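Local structure of chloride intracellular channel exc-4 (Caenorhabditis elegans, 2YV9) at residues A[203-208]-A[243-248]; A[22-27]-A[38-43]; A[239-244]-A[266-271]; A[131-136]-A[155-160]. The protein is a soluble GST-fold protein that may insert into membranes as a chloride channel and is required to limit the lumen width of the growing excretory canal. All blocks are in the same frame, centred on the assembly; numbering follows the deposited sequence.

Interaction 1 (A[203-208]-A[243-248]); sequences RIIGLS and DIIHHY
Ile-205 of helix 190-210 meets Ile-245, Ile-244 and Tyr-248 of helix 241-251 where two helices of the all-helical C-terminal domain of the GST fold cross at -79°, with short-segment axes 9.6 Å apart. Ile-205 leaves its backbone alongside the other helix, and the two branches at CB then part. CG2 is turned to Leu-134 of helix 117-140. CG1, anti to the carbonyl carbon (chi1 -66°), lies obliquely against the Tyr-248 ring; it and CD1 both reach Tyr-248 CD2, each at 3.7 Å. At the tip, CD1 also rests on the backbone of the opposing helix, 3.7 Å from Ile-245 CA, and touches the CG2 methyl of Ile-244. Ile-204 completes the apolar layer, crossing both opposing isoleucines at about a right angle: its CG1 stands 4.0 Å from Ile-244 CD1, and its CG2 faces Ile-245 CG1. At the far end of the ring, the Tyr-248 hydroxyl is hydrogen-bonded to Tyr-127 and His-201, which fixes the ring there. At the margin of the contact, Ser-208 returns its OG to the carbonyl of its own helix, 2.8 Å from Ile-204 O, while the same OG lies 3.3 Å from Ile-245 CG1.

Interaction 2 (A[22-27]-A[38-43]); sequences LYVKAS and LFCQEF
The ring of Phe-43 swings away from the strand although Phe-43 starts out toward it, and what Leu-22 meets is the backbone of this residue, CD2 lying 4.4 Å from Phe-43 C. The contact joins the first strand and the helix of the beta-alpha-beta unit of the thioredoxin-like N-terminal domain, in which helix 38-52 follows strand 19-25 and leads to the parallel strand 57-63. The Phe-43 ring itself packs on Pro-80 and, in helix 94-107, on Asn-94, Ile-97 and Ile-101, with Arg-95 of the second subunit also against it. The other aromatic residue, Tyr-23, lies on the far side of the strand, where its ring meets that of Phe-74. The short strand and helix axes come within 8.0 Å and run at 149° to each other.

Leu-22 and Val-24, alternate residues of the strand, both point to the helix. Leu-22 has CG anti to its own nitrogen (chi1 -175°), which carries CD2 to within 4.0 Å of Cys-40 O. Val-24 sets its CG1 methyl 3.7 Å from Cys-40 CB. Helix 38-52 belongs to the segment predicted to span the membrane after insertion, so this packing of strand on helix would probably have to be broken in that change. Asp-37, just ahead of the helix, accepts Cys-40 N through OD2. The thiol is turned to the strand: Lys-25 N makes a weak hydrogen bond to Cys-40 SG, long at 3.6 Å but fairly straight at 159°.

Interaction 3 (A[239-244]-A[266-271]); sequences PADQDI and TKTHTI
The N-terminal end of helix 241-251 is clasped by the extended loop between helices 258-262 and 273-280, Asp-241 holding Thr-266 and Thr-268, and Gln-242 holding Thr-266. Ala-240 is the N-cap residue, and the N-H that follows it, Asp-241 N, bonds Thr-266 O at 2.8 Å, nearly in line with the carbonyl. The carboxylate of Asp-241 bridges Thr-266 and Thr-268. OD1 takes Thr-268 N on its syn lone pair, 2.9 Å away and almost straight at 173°. OD2 receives two hydroxyls from opposite faces of the carboxylate plane: Thr-268 OG1 at 2.6 Å, on the syn side, and Thr-266 OG1 at 2.9 Å, well above the plane. Gln-242, its chain bent at chi2 (73°), brings its amide to Thr-266 in both senses, OE1 accepting Thr-266 N at 2.9 Å and NE2 donating to Thr-266 OG1 at 3.2 Å within the amide plane. With an asparagine in place of Asp-241, an amide nitrogen would take the position of one oxygen, and at least one threonine donor would probably lose its acceptor. Three donors to a buried carboxylate, beside the start of a helix, are likely to keep Asp-241 ionised and the loop tied to this helix end.

Interaction 4 (A[131-136]-A[155-160]); sequences KLFLRA and AQIKVH
One CH-pi contact, between Leu-132 and the ring of His-160, stands out among mostly apolar contacts of two roughly antiparallel helices of the GST-like C-terminal domain, whose short-segment axes lie 8.6 Å apart at 143°. Leu-132 CB sits 4.1 Å from the ring centroid, off-centre and 29° from the normal; Leu-132 O lies over the same face. Val-159 CG1 covers the opposite face. The torsion that puts CG anti to the carbonyl carbon (chi1 -53°) lays the ring along the partner helix, where CD2 comes 3.6 Å from Ala-136 CB.

The apolar contacts flank this ring. His-160 CB presses 3.5 Å from Phe-133 CA, the tight point of the helix pair, and Ile-157 CG2 meets Ala-136 CB at 3.9 Å. A polar edge contact is separate: Ile-157 O lies near the Phe-133 ring plane, 3.7 Å from CD1. With an alanine at His-160, the imidazole would be gone, and Leu-132 CB and the Ala-136 methyl would probably face a gap. Helix 117-140 packs here on both helix 155-178 and helix 190-210: Phe-133 touches Ile-157 of the first and Leu-210 of the second, Leu-134 packs on Ile-205, and Arg-135 hydrogen-bonds to Asn-73 of the second subunit.

How the interactions relate
Along the chain interaction 2 closes first, then interaction 4, while interactions 1 and 3 interlock near the C-terminal end. Interaction 2 lies in the thioredoxin-like N-terminal domain; the other three belong to the helical domain. Interactions 1 and 3 share helix 241-251, with centres about 8 Å apart. The centre of interaction 4 is about 16 Å from that of interaction 1, to which Leu-134 of helix 117-140 connects it, and about 27 Å from that of interaction 2. Among the contacts that join the two domains, Ser-27 OG and Asp-243 OD1 lie 2.6 Å apart, probably hydrogen-bonded. If the N-terminal domain rearranges for membrane insertion, as proposed for this family, such links would probably have to part.

Interaction 1 (A[203-208]-A[243-248])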
loop_
_atom_site.group_PDB
_atom_site.type_symbol
_atom_site.label_atom_id
_atom_site.label_comp_id
_atom_site.label_asym_id
_atom_site.label_seq_id
_atom_site.Cartn_x
_atom_site.Cartn_y
_atom_site.Cartn_z
ATOM N N ARG A 203 23.666 0.116 -1.503
ATOM C CA ARG A 203 24.977 0.550 -1.990
ATOM C C ARG A 203 25.232 2.038 -1.697
ATOM O O ARG A 203 26.247 2.421 -1.117
ATOM C CB ARG A 203 25.107 0.310 -3.492
ATOM C CG ARG A 203 26.509 -0.009 -3.918
ATOM C CD ARG A 203 27.314 1.170 -4.325
ATOM N NE ARG A 203 28.738 0.848 -4.489
ATOM C CZ ARG A 203 29.491 1.201 -5.530
ATOM N NH1 ARG A 203 29.003 1.897 -6.534
ATOM N NH2 ARG A 203 30.779 0.904 -5.534
ATOM N N ILE A 204 24.271 2.860 -2.078
ATOM C CA ILE A 204 24.365 4.322 -1.871
ATOM C C ILE A 204 24.424 4.664 -0.393
ATOM O O ILE A 204 25.263 5.469 0.026
ATOM C CB ILE A 204 23.180 5.050 -2.539
ATOM C CG1 ILE A 204 23.161 4.858 -4.057
ATOM C CG2 ILE A 204 23.208 6.576 -2.243
ATOM C CD1 ILE A 204 24.483 5.153 -4.757
ATOM N N ILE A 205 23.533 4.101 0.409
ATOM C CA ILE A 205 23.495 4.427 1.852
ATOM C C ILE A 205 24.750 3.852 2.541
ATOM O O ILE A 205 25.360 4.468 3.414
ATOM C CB ILE A 205 22.213 3.939 2.519
ATOM C CG1 ILE A 205 21.020 4.703 1.968
ATOM C CG2 ILE A 205 22.268 4.097 4.084
ATOM C CD1 ILE A 205 21.159 6.249 2.084
ATOM N N GLY A 206 25.165 2.654 2.137
ATOM C CA GLY A 206 26.440 2.150 2.639
ATOM C C GLY A 206 27.629 3.068 2.428
ATOM O O GLY A 206 28.394 3.377 3.398
ATOM N N LEU A 207 27.826 3.521 1.191
ATOM C CA LEU A 207 28.997 4.366 0.878
ATOM C C LEU A 207 28.831 5.721 1.540
ATOM O O LEU A 207 29.814 6.284 2.039
ATOM C CB LEU A 207 29.235 4.542 -0.626
ATOM C CG LEU A 207 29.781 3.264 -1.304
ATOM C CD1 LEU A 207 30.078 3.589 -2.750
ATOM C CD2 LEU A 207 31.031 2.739 -0.617
ATOM N N SER A 208 27.613 6.240 1.569
ATOM C CA SER A 208 27.458 7.663 1.952
ATOM C C SER A 208 27.309 7.916 3.445
ATOM O O SER A 208 27.848 8.922 3.969
ATOM C CB SER A 208 26.296 8.293 1.223
ATOM O OG SER A 208 25.075 7.725 1.658
ATOM N N ASP A 243 18.696 12.133 -3.292
ATOM C CA ASP A 243 17.336 11.890 -2.871
ATOM C C ASP A 243 17.200 10.543 -2.124
ATOM O O ASP A 243 16.344 10.396 -1.269
ATOM C CB ASP A 243 16.351 12.019 -4.038
ATOM C CG ASP A 243 16.413 13.375 -4.648
ATOM O OD1 ASP A 243 16.431 14.297 -3.777
ATOM O OD2 ASP A 243 16.564 13.505 -5.889
ATOM N N ILE A 244 18.065 9.571 -2.436
ATOM C CA ILE A 244 18.063 8.349 -1.678
ATOM C C ILE A 244 18.578 8.668 -0.257
ATOM O O ILE A 244 17.976 8.266 0.735
ATOM C CB ILE A 244 18.958 7.262 -2.330
ATOM C CG1 ILE A 244 18.379 6.846 -3.697
ATOM C CG2 ILE A 244 19.044 6.031 -1.385
ATOM C CD1 ILE A 244 19.324 5.954 -4.599
ATOM N N ILE A 245 19.706 9.382 -0.189
ATOM C CA ILE A 245 20.307 9.765 1.108
ATOM C C ILE A 245 19.305 10.566 1.920
ATOM O O ILE A 245 19.032 10.255 3.090
ATOM C CB ILE A 245 21.604 10.534 0.897
ATOM C CG1 ILE A 245 22.694 9.644 0.293
ATOM C CG2 ILE A 245 22.107 11.072 2.229
ATOM C CD1 ILE A 245 23.707 10.442 -0.537
ATOM N N HIS A 246 18.653 11.542 1.291
ATOM C CA HIS A 246 17.707 12.386 2.009
ATOM C C HIS A 246 16.488 11.646 2.527
ATOM O O HIS A 246 16.021 11.912 3.613
ATOM C CB HIS A 246 17.272 13.525 1.113
ATOM C CG HIS A 246 16.568 14.616 1.852
ATOM N ND1 HIS A 246 15.195 14.729 1.887
ATOM C CD2 HIS A 246 17.051 15.618 2.626
ATOM C CE1 HIS A 246 14.864 15.775 2.632
ATOM N NE2 HIS A 246 15.971 16.325 3.099
ATOM N N HIS A 247 16.035 10.646 1.756
ATOM C CA HIS A 247 14.912 9.839 2.148
ATOM C C HIS A 247 15.177 9.201 3.504
ATOM O O HIS A 247 14.324 9.278 4.392
ATOM C CB HIS A 247 14.643 8.798 1.033
ATOM C CG HIS A 247 13.645 7.746 1.389
ATOM N ND1 HIS A 247 12.296 7.876 1.131
ATOM C CD2 HIS A 247 13.807 6.518 1.938
ATOM C CE1 HIS A 247 11.672 6.768 1.498
ATOM N NE2 HIS A 247 12.563 5.935 2.008
ATOM N N TYR A 248 16.340 8.558 3.647
ATOM C CA TYR A 248 16.652 7.852 4.889
ATOM C C TYR A 248 16.973 8.911 5.948
ATOM O O TYR A 248 16.592 8.743 7.088
ATOM C CB TYR A 248 17.775 6.861 4.737
ATOM C CG TYR A 248 17.347 5.662 3.923
ATOM C CD1 TYR A 248 16.710 4.596 4.519
ATOM C CD2 TYR A 248 17.506 5.664 2.557
ATOM C CE1 TYR A 248 16.289 3.522 3.759
ATOM C CE2 TYR A 248 17.114 4.617 1.784
ATOM C CZ TYR A 248 16.486 3.531 2.405
ATOM O OH TYR A 248 16.034 2.491 1.606
#

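Interaction 2 (A[22-27]-A[38-43])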
loop_
_atom_site.group_PDB
_atom_site.type_symbol
_atom_site.label_atom_id
_atom_site.label_comp_id
_atom_site.label_asym_id
_atom_site.label_seq_id
_atom_site.Cartn_x
_atom_site.Cartn_y
_atom_site.Cartn_z
ATOM N N LEU A 22 1.086 6.946 -12.953
ATOM C CA LEU A 22 1.630 6.618 -11.651
ATOM C C LEU A 22 2.095 7.881 -10.964
ATOM O O LEU A 22 2.882 8.644 -11.527
ATOM C CB LEU A 22 2.809 5.675 -11.818
ATOM C CG LEU A 22 3.371 5.176 -10.488
ATOM C CD1 LEU A 22 2.420 4.198 -9.810
ATOM C CD2 LEU A 22 4.688 4.497 -10.773
ATOM N N TYR A 23 1.602 8.084 -9.739
ATOM C CA TYR A 23 1.989 9.207 -8.911
ATOM C C TYR A 23 2.985 8.639 -7.922
ATOM O O TYR A 23 2.707 7.631 -7.287
ATOM C CB TYR A 23 0.776 9.767 -8.156
ATOM C CG TYR A 23 -0.182 10.542 -9.030
ATOM C CD1 TYR A 23 -0.143 11.919 -9.097
ATOM C CD2 TYR A 23 -1.095 9.874 -9.845
ATOM C CE1 TYR A 23 -1.018 12.620 -9.910
ATOM C CE2 TYR A 23 -1.976 10.571 -10.644
ATOM C CZ TYR A 23 -1.930 11.937 -10.679
ATOM O OH TYR A 23 -2.814 12.615 -11.501
ATOM N N VAL A 24 4.140 9.265 -7.821
ATOM C CA VAL A 24 5.216 8.825 -6.951
ATOM C C VAL A 24 5.557 9.929 -5.939
ATOM O O VAL A 24 5.462 11.105 -6.231
ATOM C CB VAL A 24 6.467 8.386 -7.740
ATOM C CG1 VAL A 24 6.115 7.179 -8.686
ATOM C CG2 VAL A 24 7.127 9.568 -8.501
ATOM N N LYS A 25 6.016 9.514 -4.765
ATOM C CA LYS A 25 6.473 10.455 -3.768
ATOM C C LYS A 25 7.672 11.259 -4.280
ATOM O O LYS A 25 8.641 10.688 -4.748
ATOM C CB LYS A 25 6.875 9.701 -2.498
ATOM C CG LYS A 25 7.284 10.641 -1.376
ATOM C CD LYS A 25 8.025 9.977 -0.205
ATOM C CE LYS A 25 8.634 11.082 0.700
ATOM N NZ LYS A 25 9.765 11.874 0.021
ATOM N N ALA A 26 7.595 12.593 -4.194
ATOM C CA ALA A 26 8.672 13.467 -4.619
ATOM C C ALA A 26 9.800 13.528 -3.584
ATOM O O ALA A 26 9.591 13.331 -2.378
ATOM C CB ALA A 26 8.118 14.922 -4.852
ATOM N N SER A 27 10.970 13.936 -4.059
ATOM C CA SER A 27 12.073 14.272 -3.190
ATOM C C SER A 27 11.662 15.368 -2.222
ATOM O O SER A 27 10.989 16.303 -2.626
ATOM C CB SER A 27 13.221 14.814 -4.017
ATOM O OG SER A 27 14.157 15.490 -3.188
ATOM N N LEU A 38 10.457 2.916 -2.134
ATOM C CA LEU A 38 10.727 1.641 -2.848
ATOM C C LEU A 38 9.524 1.036 -3.565
ATOM O O LEU A 38 9.656 0.376 -4.628
ATOM C CB LEU A 38 11.289 0.649 -1.869
ATOM C CG LEU A 38 12.712 0.886 -1.409
ATOM C CD1 LEU A 38 13.030 0.004 -0.169
ATOM C CD2 LEU A 38 13.712 0.613 -2.514
ATOM N N PHE A 39 8.338 1.261 -3.034
ATOM C CA PHE A 39 7.099 0.739 -3.678
ATOM C C PHE A 39 6.819 1.504 -4.970
ATOM O O PHE A 39 6.385 0.936 -5.944
ATOM C CB PHE A 39 5.973 0.758 -2.677
ATOM C CG PHE A 39 6.321 0.002 -1.466
ATOM C CD1 PHE A 39 6.429 -1.379 -1.524
ATOM C CD2 PHE A 39 6.736 0.638 -0.328
ATOM C CE1 PHE A 39 6.812 -2.114 -0.385
ATOM C CE2 PHE A 39 7.144 -0.109 0.780
ATOM C CZ PHE A 39 7.160 -1.471 0.743
ATOM N N CYS A 40 7.118 2.805 -4.974
ATOM C CA CYS A 40 6.978 3.579 -6.211
ATOM C C CYS A 40 7.930 3.047 -7.301
ATOM O O CYS A 40 7.570 2.922 -8.479
ATOM C CB CYS A 40 7.303 5.022 -5.964
ATOM S SG CYS A 40 5.969 5.893 -4.973
ATOM N N GLN A 41 9.169 2.797 -6.906
ATOM C CA GLN A 41 10.126 2.273 -7.915
ATOM C C GLN A 41 9.739 0.859 -8.400
ATOM O O GLN A 41 9.873 0.533 -9.567
ATOM C CB GLN A 41 11.555 2.244 -7.485
ATOM C CG GLN A 41 12.413 2.139 -8.718
ATOM C CD GLN A 41 13.942 2.245 -8.542
ATOM O OE1 GLN A 41 14.483 2.408 -7.436
ATOM N NE2 GLN A 41 14.655 2.117 -9.672
ATOM N N GLU A 42 9.272 0.010 -7.502
ATOM C CA GLU A 42 8.803 -1.334 -7.880
ATOM C C GLU A 42 7.742 -1.214 -9.004
ATOM O O GLU A 42 7.880 -1.836 -10.050
ATOM C CB GLU A 42 8.170 -2.008 -6.671
ATOM C CG GLU A 42 7.570 -3.383 -6.929
ATOM C CD GLU A 42 7.066 -4.093 -5.686
ATOM O OE1 GLU A 42 7.058 -3.496 -4.579
ATOM O OE2 GLU A 42 6.622 -5.252 -5.831
ATOM N N PHE A 43 6.663 -0.464 -8.784
ATOM C CA PHE A 43 5.612 -0.394 -9.783
ATOM C C PHE A 43 6.032 0.353 -11.032
ATOM O O PHE A 43 5.590 0.015 -12.155
ATOM C CB PHE A 43 4.296 0.137 -9.235
ATOM C CG PHE A 43 3.737 -0.727 -8.174
ATOM C CD1 PHE A 43 3.545 -2.076 -8.406
ATOM C CD2 PHE A 43 3.442 -0.236 -6.928
ATOM C CE1 PHE A 43 3.059 -2.893 -7.414
ATOM C CE2 PHE A 43 2.936 -1.070 -5.947
ATOM C CZ PHE A 43 2.761 -2.374 -6.173
#

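Interaction 3 (A[239-244]-A[266-271])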
loop_
_atom_site.group_PDB
_atom_site.type_symbol
_atom_site.label_atom_id
_atom_site.label_comp_id
_atom_site.label_asym_id
_atom_site.label_seq_id
_atom_site.Cartn_x
_atom_site.Cartn_y
_atom_site.Cartn_z
ATOM N N PRO A 239 15.987 6.988 -8.379
ATOM C CA PRO A 239 16.178 8.348 -7.899
ATOM C C PRO A 239 17.623 8.718 -7.850
ATOM O O PRO A 239 18.457 7.846 -7.779
ATOM C CB PRO A 239 15.619 8.300 -6.486
ATOM C CG PRO A 239 15.797 6.937 -6.071
ATOM C CD PRO A 239 15.543 6.111 -7.313
ATOM N N ALA A 240 17.912 10.034 -7.817
ATOM C CA ALA A 240 19.288 10.499 -7.635
ATOM C C ALA A 240 19.856 10.131 -6.253
ATOM O O ALA A 240 19.108 9.964 -5.249
ATOM C CB ALA A 240 19.355 12.075 -7.831
ATOM N N ASP A 241 21.196 9.999 -6.206
ATOM C CA ASP A 241 21.886 9.662 -4.981
ATOM C C ASP A 241 21.432 10.525 -3.792
ATOM O O ASP A 241 21.186 10.039 -2.680
ATOM C CB ASP A 241 23.393 9.879 -5.101
ATOM C CG ASP A 241 24.037 9.156 -6.276
ATOM O OD1 ASP A 241 23.510 8.108 -6.787
ATOM O OD2 ASP A 241 25.114 9.645 -6.668
ATOM N N GLN A 242 21.324 11.833 -4.050
ATOM C CA GLN A 242 21.010 12.769 -2.983
ATOM C C GLN A 242 19.619 12.563 -2.425
ATOM O O GLN A 242 19.392 12.774 -1.222
ATOM C CB GLN A 242 21.124 14.203 -3.481
ATOM C CG GLN A 242 22.551 14.632 -3.813
ATOM C CD GLN A 242 23.081 14.025 -5.075
ATOM O OE1 GLN A 242 22.329 13.629 -5.978
ATOM N NE2 GLN A 242 24.397 14.001 -5.188
ATOM N N ASP A 243 18.696 12.133 -3.292
ATOM C CA ASP A 243 17.336 11.890 -2.871
ATOM C C ASP A 243 17.200 10.543 -2.124
ATOM O O ASP A 243 16.344 10.396 -1.269
ATOM C CB ASP A 243 16.351 12.019 -4.038
ATOM C CG ASP A 243 16.413 13.375 -4.648
ATOM O OD1 ASP A 243 16.431 14.297 -3.777
ATOM O OD2 ASP A 243 16.564 13.505 -5.889
ATOM N N ILE A 244 18.065 9.571 -2.436
ATOM C CA ILE A 244 18.063 8.349 -1.678
ATOM C C ILE A 244 18.578 8.668 -0.257
ATOM O O ILE A 244 17.976 8.266 0.735
ATOM C CB ILE A 244 18.958 7.262 -2.330
ATOM C CG1 ILE A 244 18.379 6.846 -3.697
ATOM C CG2 ILE A 244 19.044 6.031 -1.385
ATOM C CD1 ILE A 244 19.324 5.954 -4.599
ATOM N N THR A 266 23.033 13.559 -8.787
ATOM C CA THR A 266 23.818 12.619 -9.591
ATOM C C THR A 266 23.238 11.233 -9.370
ATOM O O THR A 266 22.574 11.017 -8.371
ATOM C CB THR A 266 25.283 12.588 -9.139
ATOM O OG1 THR A 266 25.367 12.337 -7.720
ATOM C CG2 THR A 266 25.950 13.920 -9.431
ATOM N N LYS A 267 23.506 10.302 -10.290
ATOM C CA LYS A 267 23.040 8.953 -10.183
ATOM C C LYS A 267 24.258 8.043 -10.376
ATOM O O LYS A 267 24.718 7.838 -11.512
ATOM C CB LYS A 267 22.042 8.602 -11.289
ATOM C CG LYS A 267 20.650 9.154 -11.186
ATOM C CD LYS A 267 19.722 8.320 -12.084
ATOM C CE LYS A 267 18.584 9.129 -12.662
ATOM N NZ LYS A 267 17.897 8.296 -13.683
ATOM N N THR A 268 24.773 7.514 -9.279
ATOM C CA THR A 268 26.004 6.744 -9.304
ATOM C C THR A 268 25.667 5.296 -9.637
ATOM O O THR A 268 25.189 4.563 -8.786
ATOM C CB THR A 268 26.713 6.830 -7.945
ATOM O OG1 THR A 268 27.074 8.191 -7.685
ATOM C CG2 THR A 268 27.958 5.975 -7.917
ATOM N N HIS A 269 25.903 4.916 -10.891
ATOM C CA HIS A 269 25.722 3.575 -11.375
ATOM C C HIS A 269 27.045 3.025 -11.859
ATOM O O HIS A 269 27.209 2.766 -13.043
ATOM C CB HIS A 269 24.718 3.578 -12.534
ATOM C CG HIS A 269 23.334 3.938 -12.122
ATOM N ND1 HIS A 269 22.307 4.134 -13.017
ATOM C CD2 HIS A 269 22.802 4.115 -10.890
ATOM C CE1 HIS A 269 21.199 4.402 -12.356
ATOM N NE2 HIS A 269 21.477 4.424 -11.066
ATOM N N THR A 270 27.943 2.818 -10.919
ATOM C CA THR A 270 29.326 2.488 -11.204
ATOM C C THR A 270 29.727 1.277 -10.412
ATOM O O THR A 270 29.618 1.258 -9.195
ATOM C CB THR A 270 30.188 3.671 -10.782
ATOM O OG1 THR A 270 29.887 4.759 -11.665
ATOM C CG2 THR A 270 31.652 3.326 -10.846
ATOM N N ILE A 271 30.209 0.267 -11.114
ATOM C CA ILE A 271 30.708 -0.942 -10.536
ATOM C C ILE A 271 32.193 -0.785 -10.169
ATOM O O ILE A 271 32.967 -0.213 -10.945
ATOM C CB ILE A 271 30.612 -2.084 -11.588
ATOM C CG1 ILE A 271 29.164 -2.200 -12.110
ATOM C CG2 ILE A 271 31.128 -3.398 -10.981
ATOM C CD1 ILE A 271 28.106 -2.442 -11.020
#

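Interaction 4 (A[131-136]-A[155-160])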
loop_
_atom_site.group_PDB
_atom_site.type_symbol
_atom_site.label_atom_id
_atom_site.label_comp_id
_atom_site.label_asym_id
_atom_site.label_seq_id
_atom_site.Cartn_x
_atom_site.Cartn_y
_atom_site.Cartn_z
ATOM N N LYS A 131 17.996 -2.404 7.569
ATOM C CA LYS A 131 17.286 -1.384 8.392
ATOM C C LYS A 131 17.775 -1.433 9.842
ATOM O O LYS A 131 17.982 -0.374 10.512
ATOM C CB LYS A 131 15.791 -1.642 8.308
ATOM C CG LYS A 131 15.201 -1.207 6.935
ATOM C CD LYS A 131 13.680 -1.315 6.944
ATOM C CE LYS A 131 13.206 -2.762 6.931
ATOM N NZ LYS A 131 11.687 -2.847 6.916
ATOM N N LEU A 132 17.932 -2.651 10.380
ATOM C CA LEU A 132 18.480 -2.786 11.753
ATOM C C LEU A 132 19.855 -2.132 11.883
ATOM O O LEU A 132 20.122 -1.397 12.866
ATOM C CB LEU A 132 18.561 -4.228 12.209
ATOM C CG LEU A 132 17.166 -4.852 12.347
ATOM C CD1 LEU A 132 17.249 -6.400 12.495
ATOM C CD2 LEU A 132 16.413 -4.253 13.533
ATOM N N PHE A 133 20.734 -2.364 10.922
ATOM C CA PHE A 133 22.090 -1.840 10.985
ATOM C C PHE A 133 22.069 -0.305 10.827
ATOM O O PHE A 133 22.749 0.453 11.555
ATOM C CB PHE A 133 22.979 -2.424 9.890
ATOM C CG PHE A 133 24.391 -1.928 9.943
ATOM C CD1 PHE A 133 25.101 -1.936 11.128
ATOM C CD2 PHE A 133 25.033 -1.415 8.802
ATOM C CE1 PHE A 133 26.406 -1.445 11.173
ATOM C CE2 PHE A 133 26.303 -0.922 8.849
ATOM C CZ PHE A 133 27.000 -0.922 10.023
ATOM N N LEU A 134 21.234 0.161 9.902
ATOM C CA LEU A 134 21.083 1.610 9.692
ATOM C C LEU A 134 20.695 2.258 11.000
ATOM O O LEU A 134 21.320 3.239 11.438
ATOM C CB LEU A 134 20.101 1.886 8.576
ATOM C CG LEU A 134 19.651 3.327 8.393
ATOM C CD1 LEU A 134 20.797 4.223 7.927
ATOM C CD2 LEU A 134 18.452 3.295 7.434
ATOM N N ARG A 135 19.655 1.745 11.634
ATOM C CA ARG A 135 19.198 2.347 12.878
ATOM C C ARG A 135 20.270 2.188 13.992
ATOM O O ARG A 135 20.565 3.149 14.735
ATOM C CB ARG A 135 17.882 1.725 13.314
ATOM C CG ARG A 135 17.405 2.138 14.714
ATOM C CD ARG A 135 17.004 3.621 14.700
ATOM N NE ARG A 135 16.349 4.088 15.926
ATOM C CZ ARG A 135 15.101 3.783 16.271
ATOM N NH1 ARG A 135 14.378 2.954 15.554
ATOM N NH2 ARG A 135 14.585 4.272 17.399
ATOM N N ALA A 136 20.880 1.001 14.119
ATOM C CA ALA A 136 21.860 0.784 15.208
ATOM C C ALA A 136 23.074 1.697 15.032
ATOM O O ALA A 136 23.552 2.293 16.008
ATOM C CB ALA A 136 22.307 -0.660 15.210
ATOM N N ALA A 155 30.256 -5.554 19.242
ATOM C CA ALA A 155 29.546 -6.680 18.652
ATOM C C ALA A 155 28.039 -6.501 18.453
ATOM O O ALA A 155 27.489 -6.984 17.465
ATOM C CB ALA A 155 29.814 -7.952 19.447
ATOM N N GLN A 156 27.355 -5.814 19.381
ATOM C CA GLN A 156 25.893 -5.711 19.297
ATOM C C GLN A 156 25.399 -4.756 18.192
ATOM O O GLN A 156 24.218 -4.838 17.810
ATOM C CB GLN A 156 25.264 -5.317 20.640
ATOM C CG GLN A 156 25.327 -3.816 20.987
ATOM C CD GLN A 156 26.709 -3.328 21.362
ATOM O OE1 GLN A 156 27.679 -4.072 21.314
ATOM N NE2 GLN A 156 26.815 -2.044 21.737
ATOM N N ILE A 157 26.306 -3.945 17.654
ATOM C CA ILE A 157 26.011 -3.140 16.479
ATOM C C ILE A 157 26.519 -3.838 15.207
ATOM O O ILE A 157 25.817 -3.898 14.201
ATOM C CB ILE A 157 26.589 -1.756 16.614
ATOM C CG1 ILE A 157 26.019 -1.123 17.892
ATOM C CG2 ILE A 157 26.228 -0.855 15.402
ATOM C CD1 ILE A 157 26.669 0.000 18.212
ATOM N N LYS A 158 27.747 -4.350 15.290
ATOM C CA LYS A 158 28.363 -4.958 14.104
ATOM C C LYS A 158 27.640 -6.210 13.621
ATOM O O LYS A 158 27.624 -6.491 12.389
ATOM C CB LYS A 158 29.819 -5.288 14.351
ATOM C CG LYS A 158 30.557 -5.553 13.018
ATOM C CD LYS A 158 32.028 -5.557 13.179
ATOM C CE LYS A 158 32.722 -5.770 11.857
ATOM N NZ LYS A 158 32.435 -7.109 11.246
ATOM N N VAL A 159 26.969 -6.931 14.518
ATOM C CA VAL A 159 26.197 -8.115 14.112
ATOM C C VAL A 159 25.166 -7.825 12.999
ATOM O O VAL A 159 25.015 -8.627 12.095
ATOM C CB VAL A 159 25.526 -8.890 15.301
ATOM C CG1 VAL A 159 24.546 -8.035 16.062
ATOM C CG2 VAL A 159 24.824 -10.175 14.786
ATOM N N HIS A 160 24.548 -6.638 13.001
ATOM C CA HIS A 160 23.535 -6.355 11.970
ATOM C C HIS A 160 24.230 -6.215 10.610
ATOM O O HIS A 160 23.700 -6.638 9.570
ATOM C CB HIS A 160 22.819 -5.049 12.296
ATOM C CG HIS A 160 22.253 -5.015 13.678
ATOM N ND1 HIS A 160 21.304 -5.914 14.109
ATOM C CD2 HIS A 160 22.493 -4.180 14.725
ATOM C CE1 HIS A 160 20.966 -5.616 15.356
ATOM N NE2 HIS A 160 21.688 -4.577 15.759
#